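Probable fumarate reductase Ifc3 (Shewanella frigidimarina, PDB 1QO8) catalyses the essentially one-way reduction of fumarate to succinate in vitro, using FAD and four covalently bound haems per subunit. Local coordinates at residues 428-432 and 433-437; 198-201 and 202-205; 461-464 and 465-469; 33-36 and 37-40; 173-177 and 178-182. One frame throughout, in Å; residues are numbered along the deposited sequence.

All five contacts are local, each between neighbours along its own short piece of chain. None touches another. Contact 4 belongs to the cytochrome part and takes its chemistry from a haem. The other four belong to the FAD-binding part of the chain. Contacts 1 and 5 are helix ends, and contact 2 is a helix start, capped by a carboxylate. Contact 3 stays inside one helix and is the surface case, built on tyrosines and a water and away from the haems, the flavin and the substrate site. The rest are partly buried. Contact 1 also meets a haem, but with a leucine, where contact 4 supplies a metal ligand. Contact 5 leads into helix 184-194, and contact 2 follows that helix.

Contact 1 (428-432 and 433-437). With HEM (protoporphyrin IX containing Fe), chain C.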
# COMPACT_ATOMS: atom_id res chain seq x y z
N ARG A 428 -5.20 39.30 -8.62
CA ARG A 428 -6.29 40.17 -8.14
C ARG A 428 -7.47 39.26 -7.65
O ARG A 428 -8.03 39.59 -6.63
CB ARG A 428 -6.72 41.15 -9.22
CG ARG A 428 -7.72 42.25 -9.31
CD ARG A 428 -7.27 43.45 -10.19
NE ARG A 428 -6.12 43.36 -11.09
CZ ARG A 428 -5.87 43.15 -12.38
NH1 ARG A 428 -6.73 42.96 -13.41
NH2 ARG A 428 -4.56 43.12 -12.78
N GLY A 429 -7.72 38.18 -8.31
CA GLY A 429 -8.72 37.16 -7.87
C GLY A 429 -8.27 36.61 -6.51
O GLY A 429 -9.15 36.48 -5.62
N TYR A 430 -6.97 36.41 -6.27
CA TYR A 430 -6.56 35.88 -4.99
C TYR A 430 -6.89 36.92 -3.90
O TYR A 430 -7.33 36.64 -2.78
CB TYR A 430 -5.14 35.40 -4.88
CG TYR A 430 -4.68 34.35 -5.88
CD1 TYR A 430 -5.56 33.36 -6.30
CD2 TYR A 430 -3.36 34.30 -6.38
CE1 TYR A 430 -5.20 32.41 -7.23
CE2 TYR A 430 -2.99 33.32 -7.28
CZ TYR A 430 -3.87 32.40 -7.71
OH TYR A 430 -3.59 31.39 -8.61
N ASP A 431 -6.63 38.18 -4.30
CA ASP A 431 -6.84 39.30 -3.42
C ASP A 431 -8.36 39.31 -3.07
O ASP A 431 -8.67 39.64 -1.96
CB ASP A 431 -6.51 40.61 -4.10
CG ASP A 431 -6.30 41.77 -3.16
OD1 ASP A 431 -6.11 41.57 -1.94
OD2 ASP A 431 -6.25 42.93 -3.62
N HIS A 432 -9.28 39.15 -3.98
CA HIS A 432 -10.71 39.19 -3.73
C HIS A 432 -11.09 38.02 -2.79
O HIS A 432 -11.93 38.17 -1.94
CB HIS A 432 -11.56 38.91 -4.99
CG HIS A 432 -11.51 39.98 -6.01
ND1 HIS A 432 -11.74 39.79 -7.37
CD2 HIS A 432 -11.20 41.31 -5.83
CE1 HIS A 432 -11.58 40.99 -7.96
NE2 HIS A 432 -11.28 41.93 -7.05
N LEU A 433 -10.39 36.90 -2.85
CA LEU A 433 -10.50 35.80 -1.91
C LEU A 433 -9.83 36.03 -0.60
O LEU A 433 -9.74 35.08 0.20
CB LEU A 433 -10.03 34.48 -2.55
CG LEU A 433 -10.87 34.14 -3.78
CD1 LEU A 433 -10.42 32.81 -4.44
CD2 LEU A 433 -12.37 34.06 -3.43
N GLU A 434 -9.32 37.23 -0.35
CA GLU A 434 -8.58 37.60 0.82
C GLU A 434 -7.39 36.69 1.06
O GLU A 434 -6.90 36.61 2.20
CB GLU A 434 -9.51 37.66 2.08
CG GLU A 434 -10.74 38.56 1.88
CD GLU A 434 -11.69 38.50 3.08
OE1 GLU A 434 -11.47 38.00 4.20
OE2 GLU A 434 -12.78 39.04 3.00
N MET A 435 -6.72 36.22 0.01
CA MET A 435 -5.49 35.44 0.24
C MET A 435 -4.19 36.22 0.35
O MET A 435 -3.12 35.74 0.82
CB MET A 435 -5.46 34.45 -0.95
CG MET A 435 -6.58 33.37 -0.71
SD MET A 435 -6.60 32.46 -2.31
CE MET A 435 -5.07 31.48 -2.14
N LEU A 436 -4.25 37.49 -0.08
CA LEU A 436 -2.96 38.25 -0.08
C LEU A 436 -2.76 39.05 1.17
O LEU A 436 -3.63 39.90 1.50
CB LEU A 436 -3.00 39.26 -1.24
CG LEU A 436 -3.22 38.64 -2.62
CD1 LEU A 436 -2.96 39.73 -3.63
CD2 LEU A 436 -2.40 37.33 -2.75
N TYR A 437 -1.62 38.91 1.83
CA TYR A 437 -1.15 39.90 2.79
C TYR A 437 -0.57 41.11 2.03
O TYR A 437 -0.08 40.91 0.91
CB TYR A 437 -0.01 39.30 3.62
CG TYR A 437 -0.50 38.24 4.60
CD1 TYR A 437 -0.97 37.01 4.20
CD2 TYR A 437 -0.44 38.53 5.97
CE1 TYR A 437 -1.40 36.05 5.12
CE2 TYR A 437 -0.87 37.59 6.92
CZ TYR A 437 -1.35 36.38 6.47
OH TYR A 437 -1.77 35.47 7.44
CHA HEM C . -13.50 29.73 -5.66
CHB HEM C . -16.49 31.91 -2.51
CHC HEM C . -17.04 27.57 -0.45
CHD HEM C . -13.18 25.85 -2.83
C1A HEM C . -14.28 30.70 -5.08
C2A HEM C . -14.59 32.04 -5.55
C3A HEM C . -15.41 32.62 -4.69
C4A HEM C . -15.64 31.67 -3.60
CMA HEM C . -16.02 34.05 -4.67
CAA HEM C . -13.96 32.67 -6.83
CBA HEM C . -14.85 32.55 -8.08
CGA HEM C . -14.89 31.12 -8.54
O1A HEM C . -16.05 30.59 -8.52
O2A HEM C . -13.82 30.55 -8.92
C1B HEM C . -17.04 30.86 -1.79
C2B HEM C . -18.22 30.92 -0.94
C3B HEM C . -18.37 29.72 -0.41
C4B HEM C . -17.32 28.85 -0.86
CMB HEM C . -19.05 32.19 -0.82
CAB HEM C . -19.55 29.13 0.48
CBB HEM C . -20.76 29.68 0.47
C1C HEM C . -16.01 26.74 -0.81
C2C HEM C . -15.76 25.37 -0.39
C3C HEM C . -14.72 24.91 -1.08
C4C HEM C . -14.28 25.95 -1.97
CMC HEM C . -16.61 24.72 0.71
CAC HEM C . -14.04 23.49 -1.10
CBC HEM C . -14.73 22.36 -0.96
C1D HEM C . -12.96 26.75 -3.84
C2D HEM C . -11.97 26.55 -4.92
C3D HEM C . -12.07 27.62 -5.70
C4D HEM C . -13.08 28.51 -5.17
CMD HEM C . -11.04 25.32 -5.02
CAD HEM C . -11.24 27.95 -6.99
CBD HEM C . -10.19 29.01 -6.73
CGD HEM C . -9.32 29.51 -7.91
O1D HEM C . -8.89 28.69 -8.75
O2D HEM C . -9.07 30.72 -8.00
NA HEM C . -15.01 30.49 -3.91
NB HEM C . -16.50 29.59 -1.70
NC HEM C . -15.08 27.06 -1.79
ND HEM C . -13.61 27.93 -4.01
FE HEM C . -15.12 28.73 -2.90
O HOH W 1 -6.07 39.82 0.26
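Met435 N donates to Tyr430 O at 2.9 Å, nearly straight at 169°. Glu434 N meets Asp431 O at 3.0 Å, from above the carbonyl plane. With Glu434 at positive phi, these two bonds form a Schellman motif that ends the helix. A water lies 2.8 Å from Asp431 OD1 and bridges it to Leu436 O. The carboxylate has further partners in Tyr421 and Lys438.

The apolar contacts follow the turn. Leu436 crosses Asp431 at about a right angle, with CD1 3.7 Å from Asp431 CB. Its other methyl, CD2, is 4.0 Å from Tyr430 CB. Met435 SD sits obliquely to the Tyr430 ring, 5.1 Å from its centroid, a Met-aromatic contact. Tyr430 OH bonds to Ser372 N.

Leu433 reaches the haem with one methyl. Its CG, opposite the carbonyl carbon (chi1 -60°), sends CD2 to 3.6 Å from haem atom C3A, near the axial ligand His83. With an alanine here the branch is gone, which would probably open a gap beside the haem ring at C3A.

The turn carries helix 425-432 into strand 437-439, and Met435 and Leu436 pack on Val492 of strand 489-505.

Contact 2 (198-201 and 202-205); sequences QNDI and KLVT
The carboxylate of Asp200 has Leu203 over one face and Lys202 beside it. Leu203 CG stands above the carboxylate carbon, 3.6 Å from Asp200 CG. Lys202 CE lies close to the carboxylate plane, 3.0 Å from Asp200 OD1. Lys202 NZ is displaced to the face turned from Leu203 and makes a salt bridge with Asp200 OD1 at 3.5 Å. The backbone uses the same oxygen. Lys202 N meets Asp200 OD1 at 3.1 Å, on the anti side and 20° out of the carboxylate plane.

This makes Asp200 the N-cap of helix 201-220, in the FAD-binding part of the chain. Its CG is turned opposite the backbone N (chi1 -174°), which folds the carboxylate back over the first turn. The lysine bends at chi3 (-38°) to bring its amine round to the acid. With an alanine in place of Asp200, Lys202 N would probably lose its capping acceptor and the lysine its counter-charge here.

Asp200 O starts the helical bonding. It accepts from Val204 N at 3.0 Å and weakly from Leu203 N. One residue on, Ile201 O is gripped twice by Thr205. The amide N and the hydroxyl OG1 of Thr205 reach it from opposite faces of its plane, with OG1 2.8 Å from Ile201 O.

Val204 CG2 presses on Asn199 CB at 3.4 Å, and Val204 also touches Ala191. Ile201 packs on Ile188 and Met192 of helix 184-194. Leu203 reaches the loop residues Ile507 and Thr509.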
# COMPACT_ATOMS: atom_id res chain seq x y z
N GLN A 198 2.19 3.03 -16.57
CA GLN A 198 1.68 2.11 -15.54
C GLN A 198 0.16 1.93 -15.58
O GLN A 198 -0.38 1.01 -14.91
CB GLN A 198 2.15 2.67 -14.21
CG GLN A 198 3.66 2.55 -13.96
CD GLN A 198 4.09 1.09 -13.97
OE1 GLN A 198 3.41 0.17 -13.54
NE2 GLN A 198 5.21 0.70 -14.51
N ASN A 199 -0.52 2.80 -16.34
CA ASN A 199 -1.96 2.78 -16.42
C ASN A 199 -2.39 1.42 -16.99
O ASN A 199 -1.68 0.90 -17.82
CB ASN A 199 -2.68 3.80 -17.32
CG ASN A 199 -2.10 5.19 -17.33
OD1 ASN A 199 -2.76 6.26 -17.29
ND2 ASN A 199 -0.81 5.24 -17.50
N ASP A 200 -3.48 0.90 -16.51
CA ASP A 200 -4.21 -0.18 -17.14
C ASP A 200 -4.74 0.26 -18.51
O ASP A 200 -5.78 0.94 -18.69
CB ASP A 200 -5.33 -0.61 -16.19
CG ASP A 200 -6.06 -1.84 -16.69
OD1 ASP A 200 -6.11 -2.16 -17.89
OD2 ASP A 200 -6.65 -2.60 -15.92
N ILE A 201 -4.03 -0.22 -19.55
CA ILE A 201 -4.24 0.18 -20.93
C ILE A 201 -5.66 -0.09 -21.36
O ILE A 201 -6.15 0.67 -22.20
CB ILE A 201 -3.24 -0.43 -21.94
CG1 ILE A 201 -3.44 0.08 -23.35
CG2 ILE A 201 -3.35 -1.96 -21.97
CD1 ILE A 201 -2.91 1.43 -23.73
N LYS A 202 -6.33 -1.09 -20.81
CA LYS A 202 -7.71 -1.35 -21.14
C LYS A 202 -8.64 -0.28 -20.57
O LYS A 202 -9.65 0.07 -21.21
CB LYS A 202 -8.14 -2.74 -20.65
CG LYS A 202 -7.13 -3.81 -20.97
CD LYS A 202 -7.15 -5.03 -20.08
CE LYS A 202 -7.42 -4.80 -18.60
NZ LYS A 202 -6.51 -5.67 -17.78
N LEU A 203 -8.29 0.21 -19.37
CA LEU A 203 -9.20 1.23 -18.79
C LEU A 203 -9.00 2.52 -19.58
O LEU A 203 -9.97 3.20 -19.92
CB LEU A 203 -8.88 1.32 -17.30
CG LEU A 203 -9.10 0.11 -16.41
CD1 LEU A 203 -8.78 0.49 -14.96
CD2 LEU A 203 -10.53 -0.43 -16.53
N VAL A 204 -7.75 2.81 -19.95
CA VAL A 204 -7.39 3.99 -20.71
C VAL A 204 -8.09 4.04 -22.06
O VAL A 204 -8.52 5.13 -22.47
CB VAL A 204 -5.87 4.18 -20.87
CG1 VAL A 204 -5.48 5.43 -21.60
CG2 VAL A 204 -5.31 4.27 -19.44
N THR A 205 -8.10 2.89 -22.76
CA THR A 205 -8.80 2.77 -24.04
C THR A 205 -10.28 3.07 -23.96
O THR A 205 -10.81 3.84 -24.76
CB THR A 205 -8.53 1.33 -24.62
OG1 THR A 205 -7.10 1.25 -24.79
CG2 THR A 205 -9.22 1.11 -25.94

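Contact 3 (461-464 and 465-469)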
# COMPACT_ATOMS: atom_id res chain seq x y z
N SER A 461 16.53 43.89 -2.00
CA SER A 461 17.65 44.53 -2.79
C SER A 461 18.50 43.53 -3.52
O SER A 461 18.83 43.74 -4.71
CB SER A 461 18.49 45.46 -1.90
OG SER A 461 19.50 44.77 -1.19
N ASP A 462 18.81 42.35 -2.94
CA ASP A 462 19.55 41.41 -3.81
C ASP A 462 18.72 41.15 -5.03
O ASP A 462 19.27 41.12 -6.11
CB ASP A 462 19.77 40.06 -3.12
CG ASP A 462 20.79 40.12 -1.99
OD1 ASP A 462 21.41 41.22 -1.88
OD2 ASP A 462 20.92 39.11 -1.26
N TYR A 463 17.41 40.74 -4.82
CA TYR A 463 16.75 40.27 -6.06
C TYR A 463 16.59 41.46 -7.03
O TYR A 463 16.61 41.20 -8.23
CB TYR A 463 15.34 39.72 -5.70
CG TYR A 463 14.67 39.09 -6.90
CD1 TYR A 463 14.92 37.78 -7.23
CD2 TYR A 463 13.79 39.78 -7.66
CE1 TYR A 463 14.37 37.12 -8.32
CE2 TYR A 463 13.16 39.17 -8.76
CZ TYR A 463 13.47 37.91 -9.07
OH TYR A 463 12.80 37.34 -10.13
N ASN A 464 16.27 42.67 -6.60
CA ASN A 464 16.21 43.79 -7.55
C ASN A 464 17.53 43.99 -8.32
O ASN A 464 17.54 44.25 -9.53
CB ASN A 464 15.85 45.12 -6.82
CG ASN A 464 14.39 45.04 -6.29
OD1 ASN A 464 13.60 44.19 -6.76
ND2 ASN A 464 14.03 45.88 -5.32
N GLY A 465 18.67 43.72 -7.67
CA GLY A 465 19.98 43.77 -8.35
C GLY A 465 20.06 42.60 -9.31
O GLY A 465 20.68 42.75 -10.36
N TYR A 466 19.45 41.42 -9.00
CA TYR A 466 19.45 40.35 -9.98
C TYR A 466 18.55 40.75 -11.14
O TYR A 466 18.78 40.24 -12.25
CB TYR A 466 19.06 38.95 -9.49
CG TYR A 466 19.77 38.49 -8.22
CD1 TYR A 466 21.12 38.91 -8.04
CD2 TYR A 466 19.16 37.72 -7.24
CE1 TYR A 466 21.80 38.58 -6.90
CE2 TYR A 466 19.84 37.36 -6.09
CZ TYR A 466 21.17 37.80 -5.94
OH TYR A 466 21.87 37.49 -4.80
N VAL A 467 17.53 41.64 -10.89
CA VAL A 467 16.80 41.89 -12.14
C VAL A 467 17.62 42.96 -12.95
O VAL A 467 17.55 42.84 -14.16
CB VAL A 467 15.32 42.04 -12.10
CG1 VAL A 467 14.58 41.66 -10.76
CG2 VAL A 467 14.72 43.26 -12.74
N ALA A 468 18.27 43.92 -12.36
CA ALA A 468 19.07 44.92 -13.11
C ALA A 468 20.24 44.27 -13.84
O ALA A 468 20.57 44.78 -14.91
CB ALA A 468 19.45 46.04 -12.13
N SER A 469 20.84 43.13 -13.48
CA SER A 469 21.88 42.46 -14.23
C SER A 469 21.47 41.26 -15.02
O SER A 469 22.11 40.71 -15.91
CB SER A 469 22.97 42.01 -13.22
OG SER A 469 22.49 40.91 -12.45
O HOH W 2 20.80 36.74 -2.56
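Asp462 and Tyr466 lie one turn apart near the C-terminal end of helix 453-469, a surface helix away from the cofactors and the substrate site. Their side chains run side by side and point the same way. The carboxylate and ring planes are 37° apart. The Tyr466 ring is folded back along the helix, with CG opposite the carbonyl carbon (chi1 -48°). This puts Asp462 O over the centre of one ring face, 3.3 Å above the ring plane. The same oxygen accepts from Tyr466 N at 2.9 Å, in the carbonyl plane. One carbonyl is therefore held by the backbone and covered by the ring.

A water ties the polar ends of the pair together. It donates to Asp462 OD2 at 2.7 Å. It also bonds Tyr466 OH at 2.6 Å. The tyrosine further touches Asp472 and Thr473, in the loop that follows the helix.

The backbone continues with regular bonds, Gly465 N to Ser461 O and Ala468 N to Asn464 O. Asn464 O also takes a weak bond from Val467 N, three residues on. The Asn464 side chain turns elsewhere: its OD1 accepts from Met484 N in a nearby loop.

Tyr463 is the buried member of the group. Its CD1 is 4.2 Å from Tyr466 CD2, an oblique approach, and its ring also touches Arg477. Val467 crosses it obliquely from the next turn. Val467 CG1 nearly eclipses its own backbone N (chi1 -11°), which looks strained, and it lies 3.5 Å from Tyr463 CE2.

Contact 4 (33-36 and 37-40). With HEM (protoporphyrin IX containing Fe), chain E.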
# COMPACT_ATOMS: atom_id res chain seq x y z
N ASN A 33 -35.42 22.23 6.03
CA ASN A 33 -34.85 23.15 5.04
C ASN A 33 -35.93 23.61 4.03
O ASN A 33 -35.94 24.72 3.53
CB ASN A 33 -33.73 22.45 4.23
CG ASN A 33 -32.41 22.45 4.94
OD1 ASN A 33 -31.70 23.46 4.92
ND2 ASN A 33 -32.00 21.37 5.65
N ALA A 34 -36.93 22.80 3.74
CA ALA A 34 -38.10 23.28 3.00
C ALA A 34 -38.78 24.42 3.75
O ALA A 34 -39.15 25.43 3.08
CB ALA A 34 -39.02 22.17 2.57
N GLN A 35 -38.81 24.41 5.07
CA GLN A 35 -39.37 25.44 5.91
C GLN A 35 -38.60 26.72 6.01
O GLN A 35 -39.20 27.80 5.81
CB GLN A 35 -39.56 24.88 7.36
CG GLN A 35 -40.55 23.71 7.36
CD GLN A 35 -41.90 24.18 6.81
OE1 GLN A 35 -42.27 23.65 5.80
NE2 GLN A 35 -42.60 25.19 7.29
N CYS A 36 -37.26 26.66 6.21
CA CYS A 36 -36.41 27.82 5.92
C CYS A 36 -36.82 28.50 4.64
O CYS A 36 -36.99 29.71 4.77
CB CYS A 36 -34.88 27.60 5.74
SG CYS A 36 -34.27 26.27 6.80
N LYS A 37 -36.90 27.85 3.51
CA LYS A 37 -37.08 28.51 2.23
C LYS A 37 -38.51 29.05 2.09
O LYS A 37 -38.61 30.16 1.59
CB LYS A 37 -36.72 27.56 1.07
CG LYS A 37 -35.21 27.28 0.89
CD LYS A 37 -34.93 26.19 -0.18
CE LYS A 37 -33.42 25.92 -0.31
NZ LYS A 37 -33.07 25.24 -1.62
N SER A 38 -39.52 28.34 2.59
CA SER A 38 -40.88 28.81 2.70
C SER A 38 -40.92 30.19 3.35
O SER A 38 -41.19 31.14 2.59
CB SER A 38 -41.86 28.02 3.58
OG SER A 38 -42.09 26.81 2.92
N CYS A 39 -40.56 30.24 4.63
CA CYS A 39 -40.59 31.56 5.23
C CYS A 39 -39.58 32.55 4.70
O CYS A 39 -39.83 33.77 4.88
CB CYS A 39 -40.51 31.48 6.74
SG CYS A 39 -41.85 30.36 7.42
N HIS A 40 -38.37 32.05 4.35
CA HIS A 40 -37.35 33.11 4.12
C HIS A 40 -37.11 33.32 2.62
O HIS A 40 -36.38 34.26 2.26
CB HIS A 40 -36.01 32.67 4.74
CG HIS A 40 -35.93 33.04 6.19
ND1 HIS A 40 -35.87 34.36 6.57
CD2 HIS A 40 -35.94 32.30 7.33
CE1 HIS A 40 -35.77 34.45 7.89
NE2 HIS A 40 -35.79 33.21 8.32
CHA HEM E . -34.95 35.07 11.82
CHB HEM E . -32.81 31.49 9.41
CHC HEM E . -36.84 28.86 9.44
CHD HEM E . -39.03 33.08 10.27
C1A HEM E . -33.98 34.26 11.25
C2A HEM E . -32.57 34.50 11.30
C3A HEM E . -31.94 33.51 10.65
C4A HEM E . -32.95 32.59 10.21
CMA HEM E . -30.41 33.38 10.41
CAA HEM E . -31.93 35.72 12.00
CBA HEM E . -31.56 36.73 10.96
CGA HEM E . -30.78 37.91 11.49
O1A HEM E . -30.96 38.93 10.78
O2A HEM E . -30.08 37.65 12.51
C1B HEM E . -33.65 30.43 9.30
C2B HEM E . -33.29 29.07 9.06
C3B HEM E . -34.40 28.36 9.11
C4B HEM E . -35.52 29.25 9.35
CMB HEM E . -31.85 28.54 8.75
CAB HEM E . -34.56 26.84 9.06
CBB HEM E . -33.76 26.00 9.72
C1C HEM E . -37.81 29.84 9.59
C2C HEM E . -39.25 29.62 9.45
C3C HEM E . -39.85 30.78 9.72
C4C HEM E . -38.85 31.77 9.97
CMC HEM E . -39.86 28.26 9.11
CAC HEM E . -41.37 31.12 9.82
CBC HEM E . -42.21 30.14 10.42
C1D HEM E . -38.16 33.97 10.83
C2D HEM E . -38.47 35.30 11.34
C3D HEM E . -37.38 35.83 11.77
C4D HEM E . -36.28 34.87 11.54
CMD HEM E . -39.96 35.80 11.38
CAD HEM E . -37.15 37.23 12.41
CBD HEM E . -36.95 38.20 11.18
CGD HEM E . -37.41 39.59 11.47
O1D HEM E . -38.55 39.76 12.04
O2D HEM E . -36.55 40.50 11.18
NA HEM E . -34.19 33.06 10.57
NB HEM E . -35.01 30.48 9.54
NC HEM E . -37.60 31.17 9.84
ND HEM E . -36.82 33.76 10.94
FE HEM E . -35.92 32.10 10.25
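Cys36 and His40 are the first and last residues of a CXXCH haem-binding motif, Cys-Lys-Ser-Cys-His, set on the last turns of helix 30-40. Their side chains both reach the same haem, haem 2 of the cytochrome part. The backbone joins them too: His40 N donates to Cys36 O at 2.7 Å.

The imidazole of His40 stands upright on the porphyrin. Its ring plane is almost perpendicular to the macrocycle, and NE2 binds the iron at 2.2 Å. CG lies opposite the carbonyl carbon (chi1 -86°), which carries the ring off the helix end and over the metal. His9 NE2 is the second axial ligand.

The two cysteines lead to the vinyl-derived groups of the haem. Cys36 SG is 2.3 Å from haem atom CAB. This is too close for a non-bonded contact and is consistent with the thioether expected from related proteins. Cys39 SG is directed to CAC in the same way, but that distance is doubtful in the model.

Between the cysteines, Lys37 and Ser38 point elsewhere. Lys37 runs out extended past Asn33 O, which lies 3.7 Å from Lys37 CG, and its amine forms a salt bridge with Asp62. Asn33 is held by Glu29 and Thr66. Ser38 folds back on the helix. Ala34 O accepts from Ser38 N at 3.0 Å and from the hydroxyl OG at 3.3 Å, which sits above the carbonyl plane. The side chain of Gln35 meets the haem rim with its first carbon: CB is 3.8 Å from haem methyl CMC.

Contact 5 (173-177 and 178-182); sequences KQQTA and HGVED
Gln175 and His178 carry this turn, where the chain leaves the short helix 173-177 for the loop before helix 184-194. It is a helix C-terminal end in the FAD-binding part, and Gly179 takes it round at positive phi (68°).

Gln175 contributes both backbone and side chain. Its carbonyl O accepts from Val180 N at 3.0 Å, across the turn. His178 N reaches the same oxygen at 3.2 Å, from the opposite face of the carbonyl plane. The side chain is extended beyond CG and ends at Asp182. Its NE2 donates to Asp182 OD2 at 2.8 Å, almost straight at 177°, and the acid oxygen lies in the amide plane. The amide and carboxylate planes are 79° apart. A second NE2 bond goes to Asp237 O, and OE1 accepts from Gly171 N, so the amide is fixed at both ends. Asp182 OD1 forms a salt bridge with Arg238, which probably steadies the acid in turn.

Val180 lies beside the same amide. Its CG1 is 4.0 Å from Gln175 NE2, and the valine also packs on Leu228 and Val236. Leu228 of strand 227-229 touches Gln175 and His178 as well.

His178 covers the other flank, turned back on the last helical turn. CG stands opposite its carbonyl carbon, which brings the edge of the imidazole to Gln174 O. The Gln174 side chain leads away to Glu219 and Asp226. His178 N adds a weak bond to Gln174 O. His178 ND1 also donates to Gln174 O, though the 2.5 Å between them is doubtfully short in the model.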
# COMPACT_ATOMS: atom_id res chain seq x y z
N LYS A 173 -17.67 17.47 -31.10
CA LYS A 173 -18.04 18.58 -32.01
C LYS A 173 -17.31 19.84 -31.57
O LYS A 173 -17.08 20.69 -32.45
CB LYS A 173 -19.55 18.66 -32.03
CG LYS A 173 -20.17 19.18 -30.75
CD LYS A 173 -21.66 19.39 -30.95
CE LYS A 173 -22.37 19.93 -29.74
NZ LYS A 173 -22.28 21.40 -29.57
N GLN A 174 -16.88 20.04 -30.32
CA GLN A 174 -16.10 21.25 -30.01
C GLN A 174 -14.71 21.19 -30.69
O GLN A 174 -14.15 22.22 -31.10
CB GLN A 174 -15.92 21.56 -28.53
CG GLN A 174 -17.15 21.93 -27.73
CD GLN A 174 -18.10 20.78 -27.46
OE1 GLN A 174 -17.89 19.58 -27.69
NE2 GLN A 174 -19.25 21.13 -26.92
N GLN A 175 -14.19 19.98 -30.88
CA GLN A 175 -12.91 19.85 -31.55
C GLN A 175 -13.15 20.14 -33.04
O GLN A 175 -12.31 20.85 -33.57
CB GLN A 175 -12.18 18.56 -31.28
CG GLN A 175 -11.56 18.40 -29.89
CD GLN A 175 -10.83 17.08 -29.73
OE1 GLN A 175 -11.35 16.08 -30.17
NE2 GLN A 175 -9.63 17.04 -29.17
N THR A 176 -14.27 19.75 -33.64
CA THR A 176 -14.43 19.94 -35.06
C THR A 176 -14.77 21.42 -35.37
O THR A 176 -14.48 21.89 -36.45
CB THR A 176 -15.53 19.14 -35.79
OG1 THR A 176 -16.77 19.76 -35.47
CG2 THR A 176 -15.54 17.69 -35.44
N ALA A 177 -15.33 22.13 -34.41
CA ALA A 177 -15.67 23.53 -34.58
C ALA A 177 -14.39 24.34 -34.51
O ALA A 177 -14.37 25.43 -35.09
CB ALA A 177 -16.68 24.04 -33.58
N HIS A 178 -13.37 23.87 -33.80
CA HIS A 178 -12.18 24.70 -33.61
C HIS A 178 -11.05 24.26 -34.54
O HIS A 178 -9.92 24.66 -34.30
CB HIS A 178 -11.64 24.72 -32.19
CG HIS A 178 -12.52 25.28 -31.13
ND1 HIS A 178 -13.61 24.59 -30.63
CD2 HIS A 178 -12.47 26.45 -30.45
CE1 HIS A 178 -14.19 25.31 -29.70
NE2 HIS A 178 -13.53 26.45 -29.57
N GLY A 179 -11.28 23.38 -35.49
CA GLY A 179 -10.25 22.94 -36.40
C GLY A 179 -9.16 22.10 -35.75
O GLY A 179 -8.02 22.07 -36.19
N VAL A 180 -9.52 21.43 -34.65
CA VAL A 180 -8.55 20.59 -33.96
C VAL A 180 -8.71 19.14 -34.40
O VAL A 180 -9.77 18.53 -34.28
CB VAL A 180 -8.70 20.79 -32.44
CG1 VAL A 180 -7.97 19.67 -31.72
CG2 VAL A 180 -8.21 22.15 -31.98
N GLU A 181 -7.64 18.59 -34.94
CA GLU A 181 -7.59 17.16 -35.25
C GLU A 181 -7.07 16.38 -34.05
O GLU A 181 -6.11 16.82 -33.41
CB GLU A 181 -6.76 16.94 -36.49
CG GLU A 181 -5.35 16.43 -36.43
CD GLU A 181 -4.69 16.38 -37.81
OE1 GLU A 181 -5.03 17.25 -38.66
OE2 GLU A 181 -3.83 15.50 -38.05
N ASP A 182 -7.68 15.28 -33.67
CA ASP A 182 -7.25 14.50 -32.52
C ASP A 182 -7.60 13.06 -32.85
O ASP A 182 -8.33 12.83 -33.82
CB ASP A 182 -7.96 14.98 -31.27
CG ASP A 182 -7.50 14.43 -29.93
OD1 ASP A 182 -6.40 13.82 -29.89
OD2 ASP A 182 -8.24 14.67 -28.92